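Local coordinates for peptidoglycan recognition protein 3 (Branchiostoma belcheri tsingtauense, PDB 4Z8I) that probably hydrolyses the amide bond between N-acetylmuramic acid and L-alanine in bacterial peptidoglycan, as a zinc-containing amidase joined to a chitin-binding domain, at residues S60-R65 with L183-V188; A98-Q103 with C162-F167; V132-N137 with A174-A179; R142-R147 with L190-S195. One frame throughout, in Å; residues are numbered along the deposited sequence.

Interaction 1 (S60-R65 with L183-V188); sequences SGTCPR and LISCGV
Cys63 and Cys186 are joined by a disulfide, SG to SG 2.0 Å, which pins an irregular chain segment to a helix. The side chain of Cys186 leaves the helix towards the 60-65 segment. Its CB lies 4.0 Å from the carbonyl O of Thr62 and 4.3 Å from CD of Pro64, so the first carbon is already packed against backbone and ring before the sulfur is reached. Cys186 SG stands anti to its own backbone N (chi1 -175°), which carries it outward from the helix to the sulfur of Cys63. About the S-S bond the torsion is 85°, close to the 90° that a relaxed disulfide adopts, and the CA atoms of Cys63 and Cys186 are 4.9 Å apart. Beside the bridge the Pro64 ring lies against the helix one turn earlier: its CG is 3.9 Å from Leu183 N and 4.4 Å from Leu183 CB. Thr62 CB, before Cys63 in the chain, approaches Ser185 OG at 4.2 Å, a loose touch; that hydroxyl has a weak hydrogen bond to His28 ND1. No hydrogen bond links the two segments, and the join rests on the covalent bridge and the apolar contacts beside it. The 60-65 segment comes between strand 53-54 of the small N-terminal sheet and strand 66-67 at the margin of the six-stranded sheet. It lies against the C-terminal half of helix 174-190, while Pro64 and Leu183 both reach Val138 of strand 138-140 and Ile184 packs on Ile161 of strand 158-163.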
# COMPACT_ATOMS: atom_id res chain seq x y z
N SER A 60 7.33 -4.88 10.35
CA SER A 60 6.84 -3.51 10.45
C SER A 60 7.65 -2.59 9.55
O SER A 60 7.65 -1.37 9.73
CB SER A 60 6.94 -3.03 11.90
OG SER A 60 6.45 -4.01 12.79
N GLY A 61 8.34 -3.17 8.57
CA GLY A 61 9.19 -2.41 7.68
C GLY A 61 8.44 -1.60 6.64
O GLY A 61 7.22 -1.44 6.73
N THR A 62 9.16 -1.09 5.65
CA THR A 62 8.54 -0.29 4.60
C THR A 62 7.70 -1.16 3.68
O THR A 62 6.63 -0.76 3.25
CB THR A 62 9.59 0.47 3.76
OG1 THR A 62 10.49 -0.46 3.16
CG2 THR A 62 10.37 1.44 4.62
N CYS A 63 8.19 -2.36 3.40
CA CYS A 63 7.49 -3.28 2.51
C CYS A 63 6.65 -4.30 3.29
O CYS A 63 7.18 -5.08 4.08
CB CYS A 63 8.47 -3.99 1.58
SG CYS A 63 9.15 -2.92 0.30
N PRO A 64 5.33 -4.29 3.06
CA PRO A 64 4.39 -5.23 3.70
C PRO A 64 4.44 -6.58 3.01
O PRO A 64 4.86 -6.63 1.85
CB PRO A 64 3.04 -4.57 3.43
CG PRO A 64 3.22 -3.89 2.12
CD PRO A 64 4.64 -3.38 2.13
N ARG A 65 4.03 -7.65 3.68
CA ARG A 65 4.00 -8.95 3.02
C ARG A 65 2.93 -8.98 1.93
O ARG A 65 1.74 -8.88 2.22
CB ARG A 65 3.79 -10.08 4.02
CG ARG A 65 3.75 -11.47 3.37
CD ARG A 65 4.97 -11.72 2.48
NE ARG A 65 4.81 -12.93 1.67
CZ ARG A 65 5.38 -14.10 1.94
NH1 ARG A 65 5.17 -15.15 1.15
NH2 ARG A 65 6.16 -14.23 3.01
N LEU A 183 2.55 -0.21 1.18
CA LEU A 183 2.68 -0.64 -0.20
C LEU A 183 3.18 0.51 -1.05
O LEU A 183 4.15 0.38 -1.80
CB LEU A 183 1.34 -1.15 -0.75
CG LEU A 183 1.38 -1.61 -2.21
CD1 LEU A 183 2.32 -2.79 -2.38
CD2 LEU A 183 -0.01 -1.97 -2.69
N ILE A 184 2.51 1.65 -0.91
CA ILE A 184 2.89 2.87 -1.62
C ILE A 184 4.35 3.23 -1.33
O ILE A 184 5.13 3.49 -2.25
CB ILE A 184 1.98 4.04 -1.25
CG1 ILE A 184 0.53 3.73 -1.63
CG2 ILE A 184 2.43 5.31 -1.94
CD1 ILE A 184 -0.48 4.79 -1.21
N SER A 185 4.70 3.24 -0.04
CA SER A 185 6.05 3.55 0.39
C SER A 185 7.07 2.63 -0.26
O SER A 185 8.10 3.08 -0.76
CB SER A 185 6.14 3.45 1.92
OG SER A 185 7.44 3.79 2.38
N CYS A 186 6.77 1.33 -0.26
CA CYS A 186 7.62 0.31 -0.86
C CYS A 186 7.85 0.60 -2.34
O CYS A 186 8.99 0.56 -2.83
CB CYS A 186 6.96 -1.06 -0.69
SG CYS A 186 7.92 -2.47 -1.26
N GLY A 187 6.76 0.89 -3.04
CA GLY A 187 6.83 1.22 -4.45
C GLY A 187 7.70 2.43 -4.70
O GLY A 187 8.40 2.50 -5.71
N VAL A 188 7.65 3.39 -3.78
CA VAL A 188 8.49 4.58 -3.88
C VAL A 188 9.97 4.22 -3.66
O VAL A 188 10.85 4.69 -4.37
CB VAL A 188 8.06 5.68 -2.88
CG1 VAL A 188 9.00 6.86 -2.94
CG2 VAL A 188 6.65 6.12 -3.18

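Interaction 2 (A98-Q103 with C162-F167); sequences ATCSTQ and CFMGDF
The flat Met164-Gly165 peptide carries the carbonyl oxygen of Ala98 over one face, with Ala98 O 3.6 Å from Met164 C. A second flat group, the Phe167 ring, has the Gly165 carbonyl carbon on one face, 3.7 Å above the plane and displaced towards the rim; Thr99 CG2 comes within 4.5 Å of its CE1. This is the point in the peptidoglycan recognition protein (type 2 amidase) fold where the chain leaving central strand 158-163 meets the loop that leads into helix 103-120. Backbone does much of the touching. Gly165 CA makes a CH···O contact of 3.5 Å with Ala98 O, and the methyl CG2 of Thr99 rests 3.8 Å from the same CA. Gly165 adopts a phi of 150°, a conformation readily open to glycine, and its lack of a side chain allows both Thr99 and the Phe167 ring to close in on it. Just before it in the chain, Met164 packs its side chain on helix 103-120, touching Gln109 and Val110. The bend at its last torsion (chi3 -64°) turns the terminal methyl to the Cys100-Cys106 disulfide, where Met164 CE lies 3.6 Å from Cys100 SG.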
# COMPACT_ATOMS: atom_id res chain seq x y z
N ALA A 98 -17.85 -7.39 -0.57
CA ALA A 98 -17.66 -8.04 0.72
C ALA A 98 -16.34 -7.67 1.39
O ALA A 98 -15.32 -7.49 0.73
CB ALA A 98 -17.77 -9.55 0.56
N THR A 99 -16.37 -7.56 2.71
CA THR A 99 -15.16 -7.44 3.51
C THR A 99 -14.64 -8.84 3.82
O THR A 99 -15.39 -9.81 3.77
CB THR A 99 -15.43 -6.70 4.84
OG1 THR A 99 -16.58 -7.27 5.48
CG2 THR A 99 -15.70 -5.23 4.59
N CYS A 100 -13.36 -8.93 4.13
CA CYS A 100 -12.74 -10.21 4.47
C CYS A 100 -11.73 -10.01 5.59
O CYS A 100 -11.05 -8.99 5.63
CB CYS A 100 -12.08 -10.83 3.24
SG CYS A 100 -10.87 -9.77 2.43
N SER A 101 -11.63 -10.98 6.48
CA SER A 101 -10.86 -10.80 7.71
C SER A 101 -9.71 -11.79 7.87
O SER A 101 -8.88 -11.65 8.78
CB SER A 101 -11.79 -10.88 8.92
OG SER A 101 -11.09 -10.66 10.13
N THR A 102 -9.65 -12.79 6.99
CA THR A 102 -8.58 -13.78 7.02
C THR A 102 -7.91 -13.88 5.66
O THR A 102 -8.49 -13.48 4.65
CB THR A 102 -9.11 -15.16 7.42
OG1 THR A 102 -10.12 -15.57 6.49
CG2 THR A 102 -9.71 -15.11 8.81
N GLN A 103 -6.69 -14.41 5.63
CA GLN A 103 -5.99 -14.58 4.36
C GLN A 103 -6.76 -15.51 3.44
O GLN A 103 -6.74 -15.34 2.22
CB GLN A 103 -4.56 -15.09 4.57
CG GLN A 103 -3.77 -15.27 3.28
CD GLN A 103 -2.28 -15.44 3.51
OE1 GLN A 103 -1.74 -15.00 4.53
NE2 GLN A 103 -1.61 -16.08 2.56
N CYS A 162 -6.96 -1.42 -4.63
CA CYS A 162 -8.36 -1.57 -4.25
C CYS A 162 -8.52 -2.22 -2.89
O CYS A 162 -8.08 -3.34 -2.67
CB CYS A 162 -9.11 -2.39 -5.30
SG CYS A 162 -10.83 -2.69 -4.90
N PHE A 163 -9.16 -1.50 -1.97
CA PHE A 163 -9.53 -2.08 -0.68
C PHE A 163 -10.73 -2.98 -0.90
O PHE A 163 -11.66 -2.61 -1.61
CB PHE A 163 -9.88 -0.99 0.33
CG PHE A 163 -8.70 -0.19 0.80
CD1 PHE A 163 -8.10 0.75 -0.02
CD2 PHE A 163 -8.20 -0.38 2.08
CE1 PHE A 163 -7.02 1.49 0.42
CE2 PHE A 163 -7.12 0.36 2.53
CZ PHE A 163 -6.53 1.29 1.70
N MET A 164 -10.71 -4.17 -0.31
CA MET A 164 -11.83 -5.09 -0.46
C MET A 164 -12.91 -4.85 0.60
O MET A 164 -12.73 -5.16 1.78
CB MET A 164 -11.36 -6.54 -0.46
CG MET A 164 -10.63 -6.91 -1.74
SD MET A 164 -10.16 -8.64 -1.82
CE MET A 164 -9.01 -8.74 -0.45
N GLY A 165 -14.03 -4.29 0.15
CA GLY A 165 -15.15 -3.97 1.02
C GLY A 165 -15.91 -2.77 0.50
O GLY A 165 -15.55 -2.20 -0.54
N ASP A 166 -16.96 -2.38 1.21
CA ASP A 166 -17.72 -1.18 0.87
C ASP A 166 -17.50 -0.16 1.97
O ASP A 166 -17.86 -0.39 3.12
CB ASP A 166 -19.21 -1.50 0.73
CG ASP A 166 -20.00 -0.37 0.09
OD1 ASP A 166 -19.44 0.74 -0.08
OD2 ASP A 166 -21.18 -0.59 -0.25
N PHE A 167 -16.92 0.98 1.61
CA PHE A 167 -16.52 1.96 2.62
C PHE A 167 -17.19 3.31 2.42
O PHE A 167 -16.56 4.36 2.51
CB PHE A 167 -15.00 2.06 2.67
CG PHE A 167 -14.33 0.74 2.90
CD1 PHE A 167 -14.45 0.10 4.12
CD2 PHE A 167 -13.61 0.12 1.89
CE1 PHE A 167 -13.85 -1.12 4.34
CE2 PHE A 167 -13.01 -1.10 2.10
CZ PHE A 167 -13.13 -1.72 3.33

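Interaction 3 (V132-N137 with A174-A179); sequences VGNDGN and ASAIAA
Val132 and Ala179 both point their side chains across the contact between a hairpin loop and a helix, and the methyl of Ala176 packs beside them. Val132 CG1, held anti to the backbone N (chi1 171°), extends to the helix and meets the methyl of Ala176 at 3.6 Å. The same methyl, Ala176 CB, has the Gly133 carbonyl O on its loop side at 3.5 Å, so it is flanked by an apolar branch and by backbone. One turn on, Ala179 CB faces the carbonyl O of Gly136 at 3.3 Å. Ser175 also points at the loop: its CB and OG lie against Gly136 CA, OG at 3.4 Å, and the bare CA of Gly136 lets the helix come this near. The Ser175 hydroxyl is hydrogen-bonded to Thr173 OG1, which is also bonded to Asn134 O; through Thr173 the start of the helix is thus tied to the turn, although no hydrogen bond joins the two segments directly. On the far side of the loop Asp135 turns away from the helix. Its OD1 takes the backbone N of Asn137 at 3.1 Å, making an Asx turn, and OD2 takes Asn137 ND2 at 2.7 Å, both donors standing well above the carboxylate plane; Tyr139 OH also bonds to OD2. The loop is a type I turn from Gly133 to Gly136 with Gly136 at positive phi (86°), closed by Gly136 N to Gly133 O and Gly133 N to Asn137 O: the type I plus G1-bulge form of a 3:5 beta hairpin, here connecting strands 130-132 and 138-140.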
# COMPACT_ATOMS: atom_id res chain seq x y z
N VAL A 132 -6.24 -4.92 -1.13
CA VAL A 132 -5.97 -4.88 0.30
C VAL A 132 -7.21 -5.37 1.03
O VAL A 132 -8.32 -4.91 0.74
CB VAL A 132 -5.63 -3.45 0.77
CG1 VAL A 132 -5.57 -3.38 2.28
CG2 VAL A 132 -4.30 -2.99 0.18
N GLY A 133 -7.03 -6.31 1.94
CA GLY A 133 -8.14 -6.83 2.72
C GLY A 133 -8.09 -6.35 4.16
O GLY A 133 -7.06 -5.88 4.63
N ASN A 134 -9.22 -6.48 4.86
CA ASN A 134 -9.29 -6.09 6.26
C ASN A 134 -8.44 -7.01 7.14
O ASN A 134 -8.26 -6.75 8.33
CB ASN A 134 -10.74 -6.07 6.75
CG ASN A 134 -11.43 -4.75 6.48
OD1 ASN A 134 -10.87 -3.85 5.85
ND2 ASN A 134 -12.66 -4.61 6.97
N ASP A 135 -7.90 -8.07 6.53
CA ASP A 135 -6.97 -8.97 7.21
C ASP A 135 -5.60 -8.32 7.32
O ASP A 135 -4.69 -8.88 7.94
CB ASP A 135 -6.87 -10.30 6.47
CG ASP A 135 -6.24 -10.16 5.09
OD1 ASP A 135 -6.37 -9.07 4.48
OD2 ASP A 135 -5.62 -11.13 4.61
N GLY A 136 -5.45 -7.15 6.71
CA GLY A 136 -4.22 -6.39 6.81
C GLY A 136 -3.18 -6.79 5.77
O GLY A 136 -2.05 -6.31 5.80
N ASN A 137 -3.57 -7.68 4.86
CA ASN A 137 -2.65 -8.15 3.83
C ASN A 137 -2.80 -7.42 2.50
O ASN A 137 -3.85 -6.85 2.20
CB ASN A 137 -2.82 -9.65 3.61
CG ASN A 137 -2.22 -10.48 4.73
OD1 ASN A 137 -1.09 -10.25 5.16
ND2 ASN A 137 -2.99 -11.45 5.22
N ALA A 174 -7.49 -0.59 10.51
CA ALA A 174 -6.25 0.18 10.54
C ALA A 174 -5.12 -0.59 9.87
O ALA A 174 -4.23 0.01 9.27
CB ALA A 174 -5.89 0.54 11.97
N SER A 175 -5.18 -1.91 9.97
CA SER A 175 -4.18 -2.76 9.34
C SER A 175 -4.23 -2.68 7.81
O SER A 175 -3.21 -2.75 7.14
CB SER A 175 -4.33 -4.22 9.79
OG SER A 175 -5.61 -4.72 9.46
N ALA A 176 -5.44 -2.52 7.27
CA ALA A 176 -5.61 -2.37 5.83
C ALA A 176 -5.00 -1.06 5.34
O ALA A 176 -4.26 -1.03 4.35
CB ALA A 176 -7.08 -2.44 5.46
N ILE A 177 -5.31 0.03 6.05
CA ILE A 177 -4.75 1.34 5.77
C ILE A 177 -3.23 1.32 5.83
O ILE A 177 -2.54 1.79 4.91
CB ILE A 177 -5.26 2.39 6.78
CG1 ILE A 177 -6.77 2.28 6.97
CG2 ILE A 177 -4.85 3.79 6.36
CD1 ILE A 177 -7.58 2.55 5.72
N ALA A 178 -2.71 0.77 6.92
CA ALA A 178 -1.27 0.64 7.12
C ALA A 178 -0.62 -0.15 5.99
O ALA A 178 0.45 0.21 5.51
CB ALA A 178 -0.98 -0.02 8.46
N ALA A 179 -1.28 -1.23 5.58
CA ALA A 179 -0.77 -2.07 4.50
C ALA A 179 -0.72 -1.31 3.18
O ALA A 179 0.24 -1.44 2.42
CB ALA A 179 -1.60 -3.32 4.37

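Interaction 4 (R142-R147 with L190-S195); sequences RGWDRR and LGKIRS
Lys192 and Asp145 supply the charged part of this contact, a salt bridge in which Lys192 NZ donates to the syn lone pair of Asp145 OD1 at 2.7 Å. The other oxygen, Asp145 OD2, is 3.5 Å from NZ, so the ammonium group favours one oxygen over the other. Apolar packing centres on Trp144. The aliphatic part of Lys192 crosses its side chain at about a right angle, with CG 3.6 Å above the indole plane and offset towards the rim, and CD 3.6 Å from Trp144 CB. A bend at chi2 (-70°) directs the chain across the indole, and the extended remainder carries NZ on to the carboxylate. Ile193 instead comes to the ring edge, its CD1 3.9 Å from Trp144 CZ3, while Leu190 CD1 lies obliquely to the ring. Polar bonds within the 142-147 loop hold its shape: Arg142 NH1 donates to Arg147 O at 3.0 Å, with that oxygen in the guanidinium plane, and the other nitrogens of Arg142 reach Asp125 O and Ile126 O. On the partner side a Schellman motif with Gly191 at positive phi ends helix 174-190. Trp144 packs on Leu183 of this helix and meets Phe130 of strand 130-132, while Lys192 shares a backbone hydrogen bond with Val87 of strand 87-94.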
# COMPACT_ATOMS: atom_id res chain seq x y z
N ARG A 142 -2.20 -7.02 -11.06
CA ARG A 142 -1.34 -6.89 -12.24
C ARG A 142 0.07 -6.46 -11.86
O ARG A 142 0.98 -6.47 -12.69
CB ARG A 142 -1.96 -5.92 -13.25
CG ARG A 142 -3.33 -6.36 -13.72
CD ARG A 142 -3.87 -5.51 -14.86
NE ARG A 142 -5.17 -6.01 -15.31
CZ ARG A 142 -5.80 -5.60 -16.40
NH1 ARG A 142 -5.26 -4.66 -17.17
NH2 ARG A 142 -6.97 -6.12 -16.73
N GLY A 143 0.25 -6.07 -10.60
CA GLY A 143 1.57 -5.75 -10.08
C GLY A 143 2.09 -4.36 -10.40
O GLY A 143 1.33 -3.48 -10.81
N TRP A 144 3.39 -4.18 -10.20
CA TRP A 144 4.04 -2.89 -10.40
C TRP A 144 4.17 -2.54 -11.87
O TRP A 144 4.04 -1.38 -12.26
CB TRP A 144 5.44 -2.90 -9.80
CG TRP A 144 5.50 -3.23 -8.34
CD1 TRP A 144 5.99 -4.37 -7.77
CD2 TRP A 144 5.07 -2.39 -7.27
NE1 TRP A 144 5.88 -4.29 -6.40
CE2 TRP A 144 5.31 -3.09 -6.07
CE3 TRP A 144 4.49 -1.12 -7.20
CZ2 TRP A 144 5.00 -2.56 -4.82
CZ3 TRP A 144 4.17 -0.60 -5.96
CH2 TRP A 144 4.43 -1.31 -4.79
N ASP A 145 4.43 -3.55 -12.68
CA ASP A 145 4.96 -3.34 -14.02
C ASP A 145 3.93 -3.38 -15.15
O ASP A 145 4.24 -3.01 -16.28
CB ASP A 145 6.08 -4.36 -14.29
CG ASP A 145 7.17 -4.31 -13.24
OD1 ASP A 145 7.36 -3.24 -12.63
OD2 ASP A 145 7.84 -5.34 -13.03
N ARG A 146 2.72 -3.81 -14.84
CA ARG A 146 1.69 -3.97 -15.88
C ARG A 146 0.58 -2.93 -15.78
O ARG A 146 0.15 -2.56 -14.69
CB ARG A 146 1.12 -5.40 -15.84
CG ARG A 146 2.02 -6.42 -16.52
CD ARG A 146 1.79 -7.84 -16.03
NE ARG A 146 2.67 -8.79 -16.72
CZ ARG A 146 3.92 -9.05 -16.35
NH1 ARG A 146 4.45 -8.45 -15.29
NH2 ARG A 146 4.65 -9.92 -17.04
N ARG A 147 0.13 -2.46 -16.94
CA ARG A 147 -0.96 -1.49 -17.00
C ARG A 147 -2.25 -2.09 -16.45
O ARG A 147 -2.65 -3.18 -16.84
CB ARG A 147 -1.20 -1.02 -18.43
CG ARG A 147 -2.38 -0.07 -18.56
CD ARG A 147 -2.84 0.06 -20.00
NE ARG A 147 -1.79 0.61 -20.85
CZ ARG A 147 -1.89 0.74 -22.17
NH1 ARG A 147 -2.99 0.34 -22.79
NH2 ARG A 147 -0.89 1.25 -22.87
N LEU A 190 11.39 1.44 -4.25
CA LEU A 190 11.89 0.65 -5.38
C LEU A 190 12.06 1.47 -6.66
O LEU A 190 12.80 1.08 -7.56
CB LEU A 190 10.95 -0.53 -5.66
CG LEU A 190 10.84 -1.60 -4.58
CD1 LEU A 190 9.78 -2.63 -4.93
CD2 LEU A 190 12.18 -2.28 -4.36
N GLY A 191 11.37 2.61 -6.74
CA GLY A 191 11.38 3.41 -7.95
C GLY A 191 10.28 3.01 -8.91
O GLY A 191 10.35 3.30 -10.10
N LYS A 192 9.26 2.32 -8.39
CA LYS A 192 8.09 1.96 -9.17
C LYS A 192 7.12 3.14 -9.18
O LYS A 192 6.38 3.35 -10.14
CB LYS A 192 7.40 0.74 -8.57
CG LYS A 192 8.28 -0.49 -8.46
CD LYS A 192 8.60 -1.08 -9.82
CE LYS A 192 9.42 -2.36 -9.68
NZ LYS A 192 9.55 -3.08 -10.98
N ILE A 193 7.14 3.89 -8.08
CA ILE A 193 6.32 5.08 -7.93
C ILE A 193 7.24 6.26 -7.63
O ILE A 193 8.13 6.14 -6.78
CB ILE A 193 5.33 4.92 -6.76
CG1 ILE A 193 4.61 3.58 -6.84
CG2 ILE A 193 4.33 6.06 -6.73
CD1 ILE A 193 3.71 3.30 -5.65
N ARG A 194 7.04 7.37 -8.32
CA ARG A 194 7.81 8.58 -8.06
C ARG A 194 7.65 9.03 -6.62
O ARG A 194 6.61 8.79 -6.00
CB ARG A 194 7.38 9.71 -9.00
CG ARG A 194 7.72 9.48 -10.45
CD ARG A 194 7.36 10.69 -11.31
NE ARG A 194 7.96 10.60 -12.64
CZ ARG A 194 9.17 11.05 -12.93
NH1 ARG A 194 9.65 10.94 -14.17
NH2 ARG A 194 9.92 11.61 -11.99
N SER A 195 8.67 9.68 -6.08
CA SER A 195 8.60 10.20 -4.72
C SER A 195 7.63 11.37 -4.68
O SER A 195 6.92 11.57 -3.70
CB SER A 195 9.98 10.63 -4.23
OG SER A 195 10.52 11.64 -5.06

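In the fold
Helix 174-190 links most of these contacts: interaction 3 uses its first turns, interaction 1 its C-terminal half, and interaction 4 its end and the strand that follows. Their centres step along it, about 12 Å from 3 to 1 and about 12 Å from 1 to 4. Interaction 2 lies beside interaction 3, centres about 9 Å apart, where Val132 and Cys162 to Met164 pair in the six-stranded sheet; it is about 23 Å from interaction 4. The segments of interactions 2, 3 and 4 alternate along the chain, and those of 2 and 3 both fall between the disulfide-linked ends of interaction 1. Together they fasten loops and helices around the sheet whose strand 87-94 carries the zinc ligand His93.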